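Long-range contacts in D-3-phosphoglycerate dehydrogenase-related protein (Vibrio cholerae, PDB 4S1V), which probably oxidises or reduces D-2-hydroxy acids, perhaps 3-phosphoglycerate, with a nicotinamide cofactor, as D-isomer-specific 2-hydroxyacid dehydrogenases do: residues C[10-15]-C[28-33]; C[151-156]-C[206-211]. One frame throughout, in Å; residues are numbered along the deposited sequence.

Interaction 1: residues C[10-15]-C[28-33]; sequences YQNVVR and VTVFND
Y10 and N32 bring the two backbones together, their CA atoms 4.4 Å apart, where the loop after strand 3-6 passes the end of strand 27-30. The CA of Y10 lies 3.2 Å from the carbonyl O of N32, a CA-H...O contact that is almost straight. The flat ring of Y10 can serve two partners: its edge meets the same carbonyl, CD1 lying 3.5 Å from N32 O, and it stands edge-to-face with W133 of the second subunit. N32 ND2 donates a hydrogen bond to N12 OD1 at 2.7 Å, approaching from above the carbonyl plane, with the two amide planes turned 63° apart. N12 has a left-handed backbone (phi 59°), which asparagine tolerates better than most residues, and its amide turns back to N32. Farther along, the branched V30 points toward the loop, its CG2 4.0 Å from the aliphatic CG of R15, which contributes its hydrocarbon stem here. N32 ND2 also donates to the carbonyl O of D9, tying the chain just past strand 27-30 to two points of the loop, D9 and N12. The bond to N12 is bent (137°) and out of plane, so its grip is probably modest and backbone and apolar contacts add to it.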
ATOM      1  N   TYR C  10      -3.895  18.430  25.125  1.00 24.04           N
ATOM      2  CA  TYR C  10      -4.224  18.341  23.689  1.00 24.55           C
ATOM      3  C   TYR C  10      -5.619  17.793  23.337  1.00 24.17           C
ATOM      4  O   TYR C  10      -6.203  18.169  22.316  1.00 24.97           O
ATOM      5  CB  TYR C  10      -3.148  17.559  22.924  1.00 23.76           C
ATOM      6  CG  TYR C  10      -1.730  17.937  23.279  1.00 23.00           C
ATOM      7  CD1 TYR C  10      -1.280  19.248  23.138  1.00 23.15           C
ATOM      8  CD2 TYR C  10      -0.832  16.974  23.739  1.00 23.10           C
ATOM      9  CE1 TYR C  10       0.022  19.601  23.462  1.00 23.44           C
ATOM     10  CE2 TYR C  10       0.475  17.310  24.060  1.00 23.50           C
ATOM     11  CZ  TYR C  10       0.897  18.626  23.923  1.00 24.11           C
ATOM     12  OH  TYR C  10       2.186  18.966  24.248  1.00 24.27           O
ATOM     13  N   GLN C  11      -6.148  16.913  24.173  1.00 23.39           N
ATOM     14  CA  GLN C  11      -7.461  16.330  23.928  1.00 23.55           C
ATOM     15  C   GLN C  11      -8.557  17.013  24.744  1.00 24.42           C
ATOM     16  O   GLN C  11      -9.740  16.673  24.609  1.00 25.03           O
ATOM     17  CB  GLN C  11      -7.449  14.823  24.199  1.00 22.11           C
ATOM     18  CG  GLN C  11      -6.649  14.022  23.185  1.00 22.04           C
ATOM     19  CD  GLN C  11      -6.531  12.554  23.551  1.00 22.07           C
ATOM     20  OE1 GLN C  11      -7.427  11.757  23.265  1.00 22.63           O
ATOM     21  NE2 GLN C  11      -5.415  12.187  24.163  1.00 20.99           N
ATOM     22  N   ASN C  12      -8.157  17.967  25.588  1.00 24.96           N
ATOM     23  CA  ASN C  12      -9.091  18.745  26.408  1.00 25.61           C
ATOM     24  C   ASN C  12      -9.920  17.851  27.325  1.00 25.48           C
ATOM     25  O   ASN C  12     -11.143  17.977  27.403  1.00 25.76           O
ATOM     26  CB  ASN C  12      -9.998  19.617  25.532  1.00 26.25           C
ATOM     27  CG  ASN C  12     -10.554  20.819  26.277  1.00 28.47           C
ATOM     28  OD1 ASN C  12      -9.915  21.362  27.182  1.00 28.65           O
ATOM     29  ND2 ASN C  12     -11.734  21.260  25.876  1.00 28.32           N
ATOM     30  N   VAL C  13      -9.229  16.945  28.010  1.00 25.07           N
ATOM     31  CA  VAL C  13      -9.862  15.919  28.833  1.00 24.93           C
ATOM     32  C   VAL C  13      -9.750  16.220  30.327  1.00 25.28           C
ATOM     33  O   VAL C  13     -10.491  15.662  31.135  1.00 24.73           O
ATOM     34  CB  VAL C  13      -9.262  14.518  28.553  1.00 25.11           C
ATOM     35  CG1 VAL C  13      -9.763  13.975  27.221  1.00 24.30           C
ATOM     36  CG2 VAL C  13      -7.734  14.557  28.601  1.00 24.51           C
ATOM     37  N   VAL C  14      -8.815  17.097  30.688  1.00 26.62           N
ATOM     38  CA  VAL C  14      -8.584  17.449  32.094  1.00 26.94           C
ATOM     39  C   VAL C  14      -9.854  18.005  32.757  1.00 27.53           C
ATOM     40  O   VAL C  14     -10.169  17.630  33.889  1.00 27.27           O
ATOM     41  CB  VAL C  14      -7.353  18.376  32.261  1.00 26.49           C
ATOM     42  CG1 VAL C  14      -7.284  18.976  33.662  1.00 26.49           C
ATOM     43  CG2 VAL C  14      -6.076  17.606  31.949  1.00 25.22           C
ATOM     44  N   ARG C  15     -10.599  18.844  32.030  1.00 28.94           N
ATOM     45  CA  ARG C  15     -11.877  19.410  32.515  1.00 30.35           C
ATOM     46  C   ARG C  15     -12.828  18.336  33.012  1.00 29.83           C
ATOM     47  O   ARG C  15     -13.605  18.575  33.934  1.00 31.10           O
ATOM     48  CB  ARG C  15     -12.608  20.194  31.414  1.00 31.93           C
ATOM     49  CG  ARG C  15     -12.009  21.538  31.049  1.00 35.43           C
ATOM     50  CD  ARG C  15     -12.892  22.335  30.085  1.00 37.70           C
ATOM     51  NE  ARG C  15     -13.397  21.569  28.932  1.00 38.04           N
ATOM     52  CZ  ARG C  15     -13.981  22.122  27.862  1.00 39.58           C
ATOM     53  NH1 ARG C  15     -14.121  23.441  27.776  1.00 37.95           N
ATOM     54  NH2 ARG C  15     -14.422  21.362  26.866  1.00 39.45           N
ATOM     55  N   VAL C  28     -10.112  28.929  36.454  1.00 39.47           N
ATOM     56  CA  VAL C  28      -9.262  27.985  35.715  1.00 37.23           C
ATOM     57  C   VAL C  28      -9.431  28.080  34.188  1.00 36.69           C
ATOM     58  O   VAL C  28     -10.547  28.003  33.672  1.00 36.62           O
ATOM     59  CB  VAL C  28      -9.527  26.523  36.157  1.00 36.81           C
ATOM     60  CG1 VAL C  28      -8.479  25.581  35.577  1.00 36.14           C
ATOM     61  CG2 VAL C  28      -9.555  26.402  37.673  1.00 37.05           C
ATOM     62  N   THR C  29      -8.315  28.240  33.479  1.00 35.89           N
ATOM     63  CA  THR C  29      -8.286  28.099  32.018  1.00 35.95           C
ATOM     64  C   THR C  29      -7.394  26.923  31.628  1.00 35.52           C
ATOM     65  O   THR C  29      -6.242  26.830  32.071  1.00 35.47           O
ATOM     66  CB  THR C  29      -7.757  29.366  31.316  1.00 36.21           C
ATOM     67  OG1 THR C  29      -8.497  30.508  31.765  1.00 36.62           O
ATOM     68  CG2 THR C  29      -7.887  29.237  29.794  1.00 35.51           C
ATOM     69  N   VAL C  30      -7.940  26.033  30.803  1.00 34.07           N
ATOM     70  CA  VAL C  30      -7.208  24.887  30.278  1.00 34.02           C
ATOM     71  C   VAL C  30      -6.870  25.110  28.807  1.00 34.09           C
ATOM     72  O   VAL C  30      -7.765  25.229  27.963  1.00 32.92           O
ATOM     73  CB  VAL C  30      -8.021  23.578  30.413  1.00 33.63           C
ATOM     74  CG1 VAL C  30      -7.168  22.389  29.999  1.00 33.61           C
ATOM     75  CG2 VAL C  30      -8.525  23.396  31.841  1.00 33.01           C
ATOM     76  N   PHE C  31      -5.577  25.163  28.504  1.00 33.71           N
ATOM     77  CA  PHE C  31      -5.135  25.301  27.121  1.00 33.45           C
ATOM     78  C   PHE C  31      -4.916  23.939  26.470  1.00 33.90           C
ATOM     79  O   PHE C  31      -4.603  22.962  27.153  1.00 33.55           O
ATOM     80  CB  PHE C  31      -3.905  26.202  27.033  1.00 33.78           C
ATOM     81  CG  PHE C  31      -4.191  27.626  27.411  1.00 35.64           C
ATOM     82  CD1 PHE C  31      -4.864  28.471  26.527  1.00 35.37           C
ATOM     83  CD2 PHE C  31      -3.816  28.120  28.659  1.00 35.31           C
ATOM     84  CE1 PHE C  31      -5.147  29.782  26.877  1.00 36.10           C
ATOM     85  CE2 PHE C  31      -4.094  29.432  29.011  1.00 35.93           C
ATOM     86  CZ  PHE C  31      -4.763  30.261  28.122  1.00 36.17           C
ATOM     87  N   ASN C  32      -5.109  23.881  25.154  1.00 33.83           N
ATOM     88  CA  ASN C  32      -5.187  22.607  24.434  1.00 34.79           C
ATOM     89  C   ASN C  32      -4.226  22.508  23.258  1.00 34.82           C
ATOM     90  O   ASN C  32      -3.997  21.425  22.715  1.00 35.46           O
ATOM     91  CB  ASN C  32      -6.619  22.362  23.934  1.00 34.94           C
ATOM     92  CG  ASN C  32      -7.658  22.454  25.038  1.00 35.78           C
ATOM     93  OD1 ASN C  32      -8.684  23.115  24.877  1.00 35.40           O
ATOM     94  ND2 ASN C  32      -7.404  21.787  26.164  1.00 35.46           N
ATOM     95  N   ASP C  33      -3.680  23.644  22.850  1.00 36.73           N
ATOM     96  CA  ASP C  33      -2.759  23.671  21.732  1.00 37.57           C
ATOM     97  C   ASP C  33      -1.329  23.531  22.230  1.00 37.48           C
ATOM     98  O   ASP C  33      -1.054  23.691  23.417  1.00 38.60           O
ATOM     99  CB  ASP C  33      -2.954  24.935  20.872  1.00 39.24           C
ATOM    100  CG  ASP C  33      -2.873  26.234  21.674  1.00 41.41           C
ATOM    101  OD1 ASP C  33      -2.612  26.198  22.898  1.00 42.39           O
ATOM    102  OD2 ASP C  33      -3.084  27.306  21.065  1.00 42.58           O
TER

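Interaction 2: residues C[151-156]-C[206-211]; sequences GIWGLG and LSLHLR
W153 and L210 meet where two neighbouring parallel strands of the Rossmann fold, 150-153 and 205-208, run out into loops. L210 CD1 sits over one face of the indole, 3.6 Å from the centroid of the five-membered ring, a CH-pi contact. L210 CD2 lies 3.5 Å from W153 CD1. L208 lies beside W153, both pointing the same way from the sheet, with L208 CD2 3.9 Å from W153 CE3. With CG anti to the backbone N (chi1 -166°), the indole lies against both leucines; W176 meets it edge-to-face. I152 and S207 occupy the other face of the sheet, where the CG2 branch of I152 touches CD2 of the H209 imidazole at 4.0 Å, and H209 NE2 donates a weak bond to S207 OG. In the parallel ladder S207 N bonds to G151 O and W153 N to S207 O. G154, which begins a glycine pattern consistent with dinucleotide binding, has a positive phi (97°), a backbone that favours glycine, and its CA comes close to the carbonyl O of H209. The ladder extends one step past the strands: H209 N donates to W153 O at 2.8 Å, with an N-H...O angle of 153°.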
ATOM      1  N   GLY C 151      15.036  -8.128  26.312  1.00 19.99           N
ATOM      2  CA  GLY C 151      16.097  -7.358  26.953  1.00 20.69           C
ATOM      3  C   GLY C 151      15.587  -6.082  27.589  1.00 20.88           C
ATOM      4  O   GLY C 151      14.942  -5.267  26.934  1.00 20.62           O
ATOM      5  N   ILE C 152      15.876  -5.910  28.874  1.00 21.20           N
ATOM      6  CA  ILE C 152      15.438  -4.742  29.616  1.00 21.57           C
ATOM      7  C   ILE C 152      16.659  -3.992  30.131  1.00 22.11           C
ATOM      8  O   ILE C 152      17.500  -4.568  30.832  1.00 22.55           O
ATOM      9  CB  ILE C 152      14.492  -5.136  30.769  1.00 21.52           C
ATOM     10  CG1 ILE C 152      13.308  -5.923  30.212  1.00 21.38           C
ATOM     11  CG2 ILE C 152      14.011  -3.908  31.541  1.00 21.11           C
ATOM     12  CD1 ILE C 152      12.524  -6.665  31.263  1.00 22.49           C
ATOM     13  N   TRP C 153      16.783  -2.729  29.720  1.00 21.46           N
ATOM     14  CA  TRP C 153      17.800  -1.839  30.260  1.00 21.03           C
ATOM     15  C   TRP C 153      17.138  -0.999  31.310  1.00 20.92           C
ATOM     16  O   TRP C 153      16.328  -0.127  30.992  1.00 20.00           O
ATOM     17  CB  TRP C 153      18.401  -0.957  29.169  1.00 21.20           C
ATOM     18  CG  TRP C 153      19.671  -0.240  29.566  1.00 21.14           C
ATOM     19  CD1 TRP C 153      20.056   0.175  30.842  1.00 22.15           C
ATOM     20  CD2 TRP C 153      20.769   0.196  28.678  1.00 21.22           C
ATOM     21  NE1 TRP C 153      21.279   0.804  30.806  1.00 21.85           N
ATOM     22  CE2 TRP C 153      21.760   0.845  29.539  1.00 21.45           C
ATOM     23  CE3 TRP C 153      21.020   0.102  27.309  1.00 21.44           C
ATOM     24  CZ2 TRP C 153      22.941   1.375  29.031  1.00 22.32           C
ATOM     25  CZ3 TRP C 153      22.207   0.647  26.808  1.00 21.45           C
ATOM     26  CH2 TRP C 153      23.150   1.261  27.652  1.00 21.84           C
ATOM     27  N   GLY C 154      17.454  -1.282  32.576  1.00 21.03           N
ATOM     28  CA  GLY C 154      16.865  -0.576  33.724  1.00 21.63           C
ATOM     29  C   GLY C 154      15.698  -1.321  34.346  1.00 22.28           C
ATOM     30  O   GLY C 154      14.622  -1.415  33.749  1.00 22.62           O
ATOM     31  N   LEU C 155      15.895  -1.838  35.555  1.00 23.28           N
ATOM     32  CA  LEU C 155      14.862  -2.647  36.209  1.00 24.09           C
ATOM     33  C   LEU C 155      14.169  -1.909  37.352  1.00 25.25           C
ATOM     34  O   LEU C 155      14.030  -2.438  38.455  1.00 26.71           O
ATOM     35  CB  LEU C 155      15.430  -4.004  36.672  1.00 24.01           C
ATOM     36  CG  LEU C 155      14.465  -5.192  36.808  1.00 23.91           C
ATOM     37  CD1 LEU C 155      13.935  -5.650  35.456  1.00 23.35           C
ATOM     38  CD2 LEU C 155      15.134  -6.346  37.537  1.00 24.14           C
ATOM     39  N   GLY C 156      13.715  -0.687  37.071  1.00 26.40           N
ATOM     40  CA  GLY C 156      12.996   0.123  38.050  1.00 25.42           C
ATOM     41  C   GLY C 156      11.521  -0.216  38.052  1.00 26.02           C
ATOM     42  O   GLY C 156      11.121  -1.280  37.572  1.00 26.02           O
ATOM     43  N   LEU C 206      14.310  -5.451  22.729  1.00 20.50           N
ATOM     44  CA  LEU C 206      15.118  -4.663  23.646  1.00 20.90           C
ATOM     45  C   LEU C 206      14.387  -3.376  24.032  1.00 20.74           C
ATOM     46  O   LEU C 206      14.083  -2.547  23.166  1.00 19.40           O
ATOM     47  CB  LEU C 206      16.464  -4.347  22.995  1.00 20.61           C
ATOM     48  CG  LEU C 206      17.613  -3.808  23.845  1.00 21.18           C
ATOM     49  CD1 LEU C 206      18.939  -4.114  23.150  1.00 21.84           C
ATOM     50  CD2 LEU C 206      17.480  -2.313  24.077  1.00 20.88           C
ATOM     51  N   SER C 207      14.121  -3.213  25.330  1.00 21.15           N
ATOM     52  CA  SER C 207      13.345  -2.075  25.826  1.00 21.80           C
ATOM     53  C   SER C 207      14.129  -1.221  26.822  1.00 22.40           C
ATOM     54  O   SER C 207      14.724  -1.746  27.770  1.00 23.40           O
ATOM     55  CB  SER C 207      12.038  -2.558  26.454  1.00 22.87           C
ATOM     56  OG  SER C 207      11.100  -1.503  26.550  1.00 22.71           O
ATOM     57  N   LEU C 208      14.126   0.095  26.603  1.00 21.43           N
ATOM     58  CA  LEU C 208      14.816   1.033  27.485  1.00 20.93           C
ATOM     59  C   LEU C 208      13.907   1.559  28.584  1.00 21.76           C
ATOM     60  O   LEU C 208      12.809   2.071  28.303  1.00 20.67           O
ATOM     61  CB  LEU C 208      15.366   2.223  26.691  1.00 20.44           C
ATOM     62  CG  LEU C 208      16.328   1.959  25.524  1.00 20.66           C
ATOM     63  CD1 LEU C 208      16.811   3.280  24.938  1.00 20.62           C
ATOM     64  CD2 LEU C 208      17.517   1.109  25.958  1.00 21.02           C
ATOM     65  N   HIS C 209      14.370   1.444  29.833  1.00 21.56           N
ATOM     66  CA  HIS C 209      13.668   2.039  30.969  1.00 22.89           C
ATOM     67  C   HIS C 209      14.635   2.754  31.868  1.00 23.92           C
ATOM     68  O   HIS C 209      14.970   2.279  32.949  1.00 24.30           O
ATOM     69  CB  HIS C 209      12.824   0.997  31.692  1.00 22.66           C
ATOM     70  CG  HIS C 209      11.852   0.295  30.778  1.00 23.05           C
ATOM     71  ND1 HIS C 209      10.647   0.810  30.473  1.00 23.13           N
ATOM     72  CD2 HIS C 209      11.978  -0.875  30.033  1.00 22.66           C
ATOM     73  CE1 HIS C 209      10.021  -0.000  29.598  1.00 22.34           C
ATOM     74  NE2 HIS C 209      10.839  -1.032  29.331  1.00 22.62           N
ATOM     75  N   LEU C 210      15.108   3.905  31.389  1.00 25.83           N
ATOM     76  CA  LEU C 210      16.077   4.736  32.103  1.00 27.59           C
ATOM     77  C   LEU C 210      15.579   6.156  32.175  1.00 28.63           C
ATOM     78  O   LEU C 210      14.875   6.616  31.274  1.00 28.92           O
ATOM     79  CB  LEU C 210      17.417   4.766  31.367  1.00 27.41           C
ATOM     80  CG  LEU C 210      18.191   3.465  31.193  1.00 28.52           C
ATOM     81  CD1 LEU C 210      19.472   3.740  30.416  1.00 27.45           C
ATOM     82  CD2 LEU C 210      18.491   2.844  32.552  1.00 28.02           C
ATOM     83  N   ARG C 211      15.960   6.850  33.246  1.00 30.60           N
ATOM     84  CA  ARG C 211      15.793   8.296  33.329  1.00 31.88           C
ATOM     85  C   ARG C 211      16.889   8.956  32.508  1.00 31.14           C
ATOM     86  O   ARG C 211      18.010   8.446  32.442  1.00 28.43           O
ATOM     87  CB  ARG C 211      15.894   8.778  34.777  1.00 34.55           C
ATOM     88  CG  ARG C 211      14.678   8.475  35.637  1.00 37.85           C
ATOM     89  CD  ARG C 211      14.539   9.470  36.784  1.00 41.63           C
ATOM     90  NE  ARG C 211      15.706   9.460  37.671  1.00 44.76           N
ATOM     91  CZ  ARG C 211      15.851   8.663  38.728  1.00 46.82           C
ATOM     92  NH1 ARG C 211      14.900   7.796  39.055  1.00 47.68           N
ATOM     93  NH2 ARG C 211      16.953   8.737  39.464  1.00 48.24           N
TER

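Interaction 1 closes before interaction 2 opens along the chain, and the two lie on opposite sides of its centre, with their own centres 32 Å apart and nearest atoms about 19 Å apart. Their strands belong to different parallel sheets. Strand 27-30 is an outermost strand of the five-stranded sheet, within this chain, whereas strands 150-153 and 205-208 are neighbours inside the seven-stranded one. Interaction 1 is a surface contact beside the second subunit, and interaction 2 is buried and touches no other chain. This division fits the two-domain plan of D-2-hydroxyacid dehydrogenases, in which the Rossmann-type domain holding interaction 2 probably binds the dinucleotide cofactor.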